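Local atomic coordinates of ForH (Streptomyces kaniharaensis, PDB entry 6NKO), a protein that probably takes part in formycin A biosynthesis, being related to the IMP cyclohydrolase part of the bifunctional purine enzyme PurH. Residues Pro35-Leu40 against Trp45-Thr50; Thr53-Arg58 against Val64-Asp69. One frame throughout, in Å; residues are numbered along the deposited sequence.

Interaction 1: residues Pro35-Leu40 against Trp45-Thr50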
ATOM      1  N   PRO A  35      -4.352  -1.846  14.922  1.00 50.54           N
ATOM      2  CA  PRO A  35      -4.925  -0.578  15.407  1.00 48.75           C
ATOM      3  C   PRO A  35      -5.241   0.397  14.290  1.00 42.05           C
ATOM      4  O   PRO A  35      -6.107   1.264  14.462  1.00 52.61           O
ATOM      5  CB  PRO A  35      -3.839  -0.030  16.345  1.00 40.32           C
ATOM      6  CG  PRO A  35      -3.031  -1.207  16.725  1.00 46.65           C
ATOM      7  CD  PRO A  35      -3.029  -2.097  15.524  1.00 38.92           C
ATOM      8  N   LEU A  36      -4.559   0.289  13.147  1.00 38.90           N
ATOM      9  CA  LEU A  36      -4.863   1.156  12.017  1.00 37.49           C
ATOM     10  C   LEU A  36      -6.111   0.680  11.283  1.00 41.84           C
ATOM     11  O   LEU A  36      -7.037   1.463  11.048  1.00 40.73           O
ATOM     12  CB  LEU A  36      -3.666   1.221  11.066  1.00 42.35           C
ATOM     13  CG  LEU A  36      -3.842   2.058   9.797  1.00 42.30           C
ATOM     14  CD1 LEU A  36      -3.990   3.534  10.138  1.00 38.09           C
ATOM     15  CD2 LEU A  36      -2.682   1.840   8.836  1.00 44.35           C
ATOM     16  N   ALA A  37      -6.157  -0.607  10.926  1.00 35.84           N
ATOM     17  CA  ALA A  37      -7.324  -1.153  10.240  1.00 41.46           C
ATOM     18  C   ALA A  37      -8.584  -0.986  11.079  1.00 50.13           C
ATOM     19  O   ALA A  37      -9.633  -0.572  10.571  1.00 56.33           O
ATOM     20  CB  ALA A  37      -7.094  -2.626   9.906  1.00 38.87           C
ATOM     21  N   ALA A  38      -8.500  -1.306  12.372  1.00 55.23           N
ATOM     22  CA  ALA A  38      -9.654  -1.135  13.249  1.00 53.73           C
ATOM     23  C   ALA A  38     -10.019   0.336  13.396  1.00 52.87           C
ATOM     24  O   ALA A  38     -11.200   0.696  13.345  1.00 54.63           O
ATOM     25  CB  ALA A  38      -9.376  -1.759  14.616  1.00 42.18           C
ATOM     26  N   GLY A  39      -9.017   1.202  13.565  1.00 41.39           N
ATOM     27  CA  GLY A  39      -9.296   2.622  13.708  1.00 44.13           C
ATOM     28  C   GLY A  39      -9.977   3.214  12.488  1.00 59.85           C
ATOM     29  O   GLY A  39     -10.833   4.095  12.607  1.00 50.25           O
ATOM     30  N   LEU A  40      -9.610   2.736  11.295  1.00 53.37           N
ATOM     31  CA  LEU A  40     -10.249   3.232  10.082  1.00 53.38           C
ATOM     32  C   LEU A  40     -11.665   2.690   9.945  1.00 50.88           C
ATOM     33  O   LEU A  40     -12.564   3.397   9.475  1.00 42.05           O
ATOM     34  CB  LEU A  40      -9.408   2.868   8.858  1.00 48.07           C
ATOM     35  CG  LEU A  40      -7.994   3.452   8.798  1.00 38.43           C
ATOM     36  CD1 LEU A  40      -7.156   2.706   7.773  1.00 33.99           C
ATOM     37  CD2 LEU A  40      -8.022   4.944   8.495  1.00 35.75           C
ATOM     38  N   TRP A  45     -14.539   4.077   7.259  1.00 46.21           N
ATOM     39  CA  TRP A  45     -13.758   3.769   6.071  1.00 42.57           C
ATOM     40  C   TRP A  45     -14.019   2.340   5.612  1.00 41.11           C
ATOM     41  O   TRP A  45     -14.403   1.467   6.397  1.00 47.60           O
ATOM     42  CB  TRP A  45     -12.264   3.942   6.347  1.00 38.75           C
ATOM     43  CG  TRP A  45     -11.776   5.356   6.350  1.00 37.31           C
ATOM     44  CD1 TRP A  45     -12.312   6.410   7.028  1.00 41.67           C
ATOM     45  CD2 TRP A  45     -10.633   5.865   5.652  1.00 36.55           C
ATOM     46  NE1 TRP A  45     -11.578   7.547   6.790  1.00 41.73           N
ATOM     47  CE2 TRP A  45     -10.543   7.239   5.947  1.00 36.13           C
ATOM     48  CE3 TRP A  45      -9.681   5.294   4.800  1.00 44.51           C
ATOM     49  CZ2 TRP A  45      -9.539   8.051   5.421  1.00 47.87           C
ATOM     50  CZ3 TRP A  45      -8.684   6.102   4.281  1.00 39.10           C
ATOM     51  CH2 TRP A  45      -8.622   7.465   4.594  1.00 45.12           C
ATOM     52  N   ARG A  46     -13.809   2.105   4.324  1.00 44.39           N
ATOM     53  CA  ARG A  46     -13.701   0.752   3.804  1.00 38.47           C
ATOM     54  C   ARG A  46     -12.229   0.370   3.797  1.00 53.60           C
ATOM     55  O   ARG A  46     -11.384   1.142   3.334  1.00 45.01           O
ATOM     56  CB  ARG A  46     -14.297   0.650   2.402  1.00 42.54           C
ATOM     57  CG  ARG A  46     -15.817   0.638   2.385  1.00 47.95           C
ATOM     58  CD  ARG A  46     -16.344   0.532   0.969  1.00 37.71           C
ATOM     59  NE  ARG A  46     -15.562  -0.400   0.164  1.00 55.65           N
ATOM     60  CZ  ARG A  46     -15.222  -0.191  -1.103  1.00 58.75           C
ATOM     61  NH1 ARG A  46     -15.594   0.926  -1.714  1.00 59.20           N
ATOM     62  NH2 ARG A  46     -14.511  -1.097  -1.761  1.00 52.41           N
ATOM     63  N   VAL A  47     -11.921  -0.804   4.336  1.00 51.24           N
ATOM     64  CA  VAL A  47     -10.547  -1.263   4.483  1.00 44.67           C
ATOM     65  C   VAL A  47     -10.393  -2.546   3.682  1.00 50.66           C
ATOM     66  O   VAL A  47     -11.073  -3.542   3.957  1.00 50.53           O
ATOM     67  CB  VAL A  47     -10.171  -1.477   5.956  1.00 51.76           C
ATOM     68  CG1 VAL A  47      -8.771  -2.064   6.073  1.00 36.79           C
ATOM     69  CG2 VAL A  47     -10.272  -0.161   6.718  1.00 34.02           C
ATOM     70  N   ALA A  48      -9.508  -2.517   2.690  1.00 46.27           N
ATOM     71  CA  ALA A  48      -9.229  -3.663   1.838  1.00 39.68           C
ATOM     72  C   ALA A  48      -7.759  -4.037   1.966  1.00 35.77           C
ATOM     73  O   ALA A  48      -6.895  -3.162   2.080  1.00 42.50           O
ATOM     74  CB  ALA A  48      -9.580  -3.364   0.380  1.00 40.95           C
ATOM     75  N   ALA A  49      -7.477  -5.337   1.945  1.00 42.16           N
ATOM     76  CA  ALA A  49      -6.148  -5.836   2.262  1.00 36.02           C
ATOM     77  C   ALA A  49      -5.720  -6.911   1.275  1.00 44.62           C
ATOM     78  O   ALA A  49      -6.551  -7.602   0.678  1.00 40.76           O
ATOM     79  CB  ALA A  49      -6.096  -6.402   3.686  1.00 44.20           C
ATOM     80  N   THR A  50      -4.405  -7.043   1.113  1.00 42.96           N
ATOM     81  CA  THR A  50      -3.839  -8.144   0.351  1.00 37.91           C
ATOM     82  C   THR A  50      -3.885  -9.426   1.178  1.00 42.60           C
ATOM     83  O   THR A  50      -4.434  -9.466   2.282  1.00 41.70           O
ATOM     84  CB  THR A  50      -2.409  -7.826  -0.081  1.00 36.61           C
ATOM     85  OG1 THR A  50      -1.665  -7.331   1.038  1.00 45.69           O
ATOM     86  CG2 THR A  50      -2.401  -6.796  -1.199  1.00 33.33           C
TER

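Interaction 2: residues Thr53-Arg58 against Val64-Asp69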
ATOM      1  N   THR A  53      -2.332  -9.647   5.130  1.00 47.00           N
ATOM      2  CA  THR A  53      -3.044  -8.787   6.069  1.00 44.33           C
ATOM      3  C   THR A  53      -4.501  -9.200   6.223  1.00 52.28           C
ATOM      4  O   THR A  53      -5.074  -9.058   7.309  1.00 42.82           O
ATOM      5  CB  THR A  53      -2.959  -7.330   5.608  1.00 41.76           C
ATOM      6  OG1 THR A  53      -1.654  -7.072   5.074  1.00 68.80           O
ATOM      7  CG2 THR A  53      -3.214  -6.392   6.767  1.00 48.16           C
ATOM      8  N   TYR A  54      -5.112  -9.720   5.155  1.00 46.05           N
ATOM      9  CA  TYR A  54      -6.538 -10.031   5.185  1.00 47.79           C
ATOM     10  C   TYR A  54      -6.843 -11.137   6.186  1.00 33.50           C
ATOM     11  O   TYR A  54      -7.728 -10.989   7.037  1.00 43.60           O
ATOM     12  CB  TYR A  54      -7.019 -10.421   3.787  1.00 51.99           C
ATOM     13  CG  TYR A  54      -8.464 -10.869   3.730  1.00 53.47           C
ATOM     14  CD1 TYR A  54      -9.499  -9.944   3.738  1.00 50.41           C
ATOM     15  CD2 TYR A  54      -8.793 -12.218   3.665  1.00 50.88           C
ATOM     16  CE1 TYR A  54     -10.822 -10.348   3.684  1.00 55.80           C
ATOM     17  CE2 TYR A  54     -10.112 -12.630   3.613  1.00 49.51           C
ATOM     18  CZ  TYR A  54     -11.122 -11.690   3.623  1.00 49.52           C
ATOM     19  OH  TYR A  54     -12.437 -12.093   3.571  1.00 60.80           O
ATOM     20  N   ARG A  55      -6.119 -12.255   6.100  1.00 40.55           N
ATOM     21  CA  ARG A  55      -6.402 -13.389   6.974  1.00 49.77           C
ATOM     22  C   ARG A  55      -6.172 -13.030   8.435  1.00 49.54           C
ATOM     23  O   ARG A  55      -6.912 -13.480   9.317  1.00 49.44           O
ATOM     24  CB  ARG A  55      -5.544 -14.590   6.574  1.00 54.83           C
ATOM     25  CG  ARG A  55      -5.924 -15.888   7.277  1.00 57.80           C
ATOM     26  CD  ARG A  55      -7.160 -16.520   6.653  1.00 61.51           C
ATOM     27  NE  ARG A  55      -8.394 -16.016   7.251  1.00 62.80           N
ATOM     28  CZ  ARG A  55      -9.564 -15.968   6.622  1.00 66.74           C
ATOM     29  NH1 ARG A  55      -9.666 -16.399   5.371  1.00 55.26           N
ATOM     30  NH2 ARG A  55     -10.634 -15.491   7.244  1.00 62.73           N
ATOM     31  N   LEU A  56      -5.156 -12.210   8.709  1.00 49.73           N
ATOM     32  CA  LEU A  56      -4.885 -11.802  10.082  1.00 39.93           C
ATOM     33  C   LEU A  56      -5.993 -10.907  10.623  1.00 51.06           C
ATOM     34  O   LEU A  56      -6.439 -11.083  11.763  1.00 47.15           O
ATOM     35  CB  LEU A  56      -3.536 -11.092  10.157  1.00 46.17           C
ATOM     36  CG  LEU A  56      -3.192 -10.437  11.493  1.00 41.95           C
ATOM     37  CD1 LEU A  56      -2.587 -11.458  12.443  1.00 41.61           C
ATOM     38  CD2 LEU A  56      -2.248  -9.264  11.285  1.00 45.55           C
ATOM     39  N   LEU A  57      -6.452  -9.943   9.821  1.00 47.46           N
ATOM     40  CA  LEU A  57      -7.459  -9.006  10.306  1.00 44.61           C
ATOM     41  C   LEU A  57      -8.830  -9.658  10.420  1.00 45.93           C
ATOM     42  O   LEU A  57      -9.597  -9.325  11.331  1.00 48.21           O
ATOM     43  CB  LEU A  57      -7.527  -7.784   9.389  1.00 45.87           C
ATOM     44  CG  LEU A  57      -6.290  -6.884   9.352  1.00 58.44           C
ATOM     45  CD1 LEU A  57      -6.438  -5.822   8.274  1.00 40.13           C
ATOM     46  CD2 LEU A  57      -6.037  -6.246  10.710  1.00 43.55           C
ATOM     47  N   ARG A  58      -9.157 -10.584   9.515  1.00 41.93           N
ATOM     48  CA  ARG A  58     -10.461 -11.239   9.569  1.00 59.08           C
ATOM     49  C   ARG A  58     -10.536 -12.232  10.722  1.00 60.18           C
ATOM     50  O   ARG A  58     -11.583 -12.363  11.367  1.00 63.48           O
ATOM     51  CB  ARG A  58     -10.758 -11.933   8.239  1.00 58.48           C
ATOM     52  CG  ARG A  58     -11.648 -11.120   7.312  1.00 57.26           C
ATOM     53  CD  ARG A  58     -12.984 -11.808   7.077  1.00 63.33           C
ATOM     54  NE  ARG A  58     -13.948 -10.923   6.428  1.00 66.56           N
ATOM     55  CZ  ARG A  58     -15.241 -10.876   6.731  1.00 84.37           C
ATOM     56  NH1 ARG A  58     -15.733 -11.666   7.675  1.00 75.97           N
ATOM     57  NH2 ARG A  58     -16.046 -10.039   6.089  1.00 93.34           N
ATOM     58  N   VAL A  64     -12.734  -6.400   7.110  1.00 50.20           N
ATOM     59  CA  VAL A  64     -11.842  -5.995   6.032  1.00 56.14           C
ATOM     60  C   VAL A  64     -12.238  -6.748   4.773  1.00 50.78           C
ATOM     61  O   VAL A  64     -12.722  -7.885   4.818  1.00 54.59           O
ATOM     62  CB  VAL A  64     -10.359  -6.229   6.401  1.00 44.99           C
ATOM     63  CG1 VAL A  64      -9.968  -5.338   7.570  1.00 42.91           C
ATOM     64  CG2 VAL A  64     -10.100  -7.698   6.734  1.00 49.99           C
ATOM     65  N   GLU A  65     -12.051  -6.097   3.637  1.00 54.11           N
ATOM     66  CA  GLU A  65     -12.403  -6.676   2.354  1.00 53.19           C
ATOM     67  C   GLU A  65     -11.146  -7.199   1.673  1.00 44.54           C
ATOM     68  O   GLU A  65     -10.035  -6.747   1.951  1.00 40.04           O
ATOM     69  CB  GLU A  65     -13.113  -5.646   1.468  1.00 47.80           C
ATOM     70  CG  GLU A  65     -14.469  -5.210   2.019  1.00 59.63           C
ATOM     71  CD  GLU A  65     -14.982  -3.922   1.396  1.00 76.44           C
ATOM     72  OE1 GLU A  65     -15.499  -3.970   0.263  1.00 84.25           O
ATOM     73  OE2 GLU A  65     -14.878  -2.860   2.045  1.00 74.34           O
ATOM     74  N   ARG A  66     -11.330  -8.180   0.800  1.00 46.77           N
ATOM     75  CA  ARG A  66     -10.215  -8.762   0.067  1.00 47.72           C
ATOM     76  C   ARG A  66      -9.892  -7.898  -1.144  1.00 62.62           C
ATOM     77  O   ARG A  66     -10.725  -7.754  -2.044  1.00 59.54           O
ATOM     78  CB  ARG A  66     -10.564 -10.182  -0.365  1.00 44.58           C
ATOM     79  CG  ARG A  66      -9.725 -11.258   0.294  1.00 47.62           C
ATOM     80  CD  ARG A  66      -9.724 -12.530  -0.532  1.00 48.67           C
ATOM     81  NE  ARG A  66      -9.067 -13.637   0.156  1.00 73.13           N
ATOM     82  CZ  ARG A  66      -9.702 -14.537   0.899  1.00 68.29           C
ATOM     83  NH1 ARG A  66     -11.017 -14.462   1.056  1.00 61.96           N
ATOM     84  NH2 ARG A  66      -9.022 -15.513   1.485  1.00 74.86           N
ATOM     85  N   ILE A  67      -8.681  -7.333  -1.177  1.00 54.02           N
ATOM     86  CA  ILE A  67      -8.252  -6.525  -2.317  1.00 57.52           C
ATOM     87  C   ILE A  67      -8.195  -7.346  -3.595  1.00 61.60           C
ATOM     88  O   ILE A  67      -8.150  -6.785  -4.692  1.00 72.66           O
ATOM     89  CB  ILE A  67      -6.878  -5.879  -2.049  1.00 51.96           C
ATOM     90  CG1 ILE A  67      -6.690  -4.624  -2.898  1.00 54.43           C
ATOM     91  CG2 ILE A  67      -5.762  -6.848  -2.404  1.00 61.75           C
ATOM     92  CD1 ILE A  67      -7.708  -3.545  -2.649  1.00 53.78           C
ATOM     93  N   ALA A  68      -8.166  -8.673  -3.485  1.00 48.96           N
ATOM     94  CA  ALA A  68      -8.183  -9.501  -4.683  1.00 60.24           C
ATOM     95  C   ALA A  68      -9.545  -9.443  -5.367  1.00 75.64           C
ATOM     96  O   ALA A  68      -9.669  -8.927  -6.486  1.00 69.47           O
ATOM     97  CB  ALA A  68      -7.789 -10.936  -4.334  1.00 50.27           C
ATOM     98  N   ASP A  69     -10.577  -9.995  -4.724  1.00 70.93           N
ATOM     99  CA  ASP A  69     -11.914  -9.965  -5.310  1.00 72.90           C
ATOM    100  C   ASP A  69     -12.366  -8.534  -5.592  1.00 76.73           C
ATOM    101  O   ASP A  69     -13.063  -8.267  -6.579  1.00 72.14           O
ATOM    102  CB  ASP A  69     -12.877 -10.658  -4.350  1.00 75.78           C
ATOM    103  CG  ASP A  69     -12.314 -11.980  -3.807  1.00 61.68           C
ATOM    104  OD1 ASP A  69     -11.537 -12.665  -4.512  1.00 82.21           O
ATOM    105  OD2 ASP A  69     -12.624 -12.327  -2.647  1.00 70.43           O
TER
HETATM  106  O   HOH W   1     -13.788 -12.723   1.113  1.00 65.27           O

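Interaction 1: residues Pro35-Leu40 against Trp45-Thr50
Trp45 meets Leu40 in two ways, through its backbone and through its ring. Its N donates a hydrogen bond to Leu40 O at 3.0 Å. The bond is bent, with 139° at the hydrogen. It links the chain entering strand 46-49 to the last turn of helix 33-42. Trp45 CG lies anti to the carbonyl carbon (chi1 -78°), and this brings one face of the indole against Leu40. Leu40 CD2 then sits over that face, 4.1 Å from the centroid of the six-membered ring, a CH-pi contact. The two CB atoms, of Leu40 and Trp45, are 4.0 Å apart. The indole N-H is used elsewhere: NE1 hydrogen-bonds to Gly177 O. Two residues on, Val47 points at the helix again. Its CG2 touches Leu40 CB at 3.8 Å, and its CG1 lies 4.2 Å from Ala37 CB. All four side chains are buried. This is the helix-to-strand return of the beta-alpha-beta unit made by strand 22-26, helix 33-42 and strand 46-49. Leu25 of strand 22-26 adjoins Ala37 and Val47, and Leu172 of helix 165-174 covers Leu40 and Trp45.

Interaction 2: residues Thr53-Arg58 against Val64-Asp69
With chi1 at 175°, Tyr54 swings its ring away from its own backbone N and out toward strand 65-66. Arg66 runs extended from CG to NE and crosses the tyrosine side chain at about a right angle, passing over the ring face. Arg66 CG lies over the ring centre, 3.4 Å from the Tyr54 centroid, in a CH-pi contact. Farther along, the guanidinium reaches past the CD2-CE2 edge of the ring, its plane turned 39° from it. Tyr54 CE2 lies over the centre of one guanidinium face, 3.3 Å from Arg66 NH1. A water joins the two ends: it is 2.9 Å from Tyr54 OH and takes a weak hydrogen bond from Arg66 NH1. On the opposite ring face lies Arg58 CG, offset toward the rim, so the tyrosine is held between two arginine chains. Val64 O approaches the ring edge, 3.3 Å from Tyr54 CE1. Val64 CG1 packs on Leu57 CD1 at 3.6 Å, and Val64 CG2 on Tyr54 CD1 at 3.8 Å. Arg55 NH1 comes to 4.0 Å from Arg66 NH2, a pair of like charges; Arg55 NE forms a salt bridge with Asp59. The contact closes the beta-alpha-beta unit of strand 46-49, helix 51-59 and strand 65-66. Tyr54 also rests on Ala49, Val64 on Val47 and on Leu41 of helix 33-42, and Leu57 on Leu25.

Interactions 1 and 2 are successive helix-to-strand returns in the parallel sheet of the MGS-like domain, and their centres lie about 9 Å apart. Strand 46-49 ends the first and, through helix 51-59, leads into the second. The strands 46-49 and 65-66 are neighbours, with probable hydrogen bonds from Glu65 N to Val47 O and from Ile67 N to Ala49 O, each 2.8 Å. Ala48 CB and Ile67 CD1 pack at 3.6 Å. Between the two contacts, Arg46 NE of interaction 1 forms a salt bridge with Glu65 OE2 of interaction 2. The helices meet as well, where Ala37 touches Leu57. The structure is the apo form, so neither contact can be tied to a bound ligand.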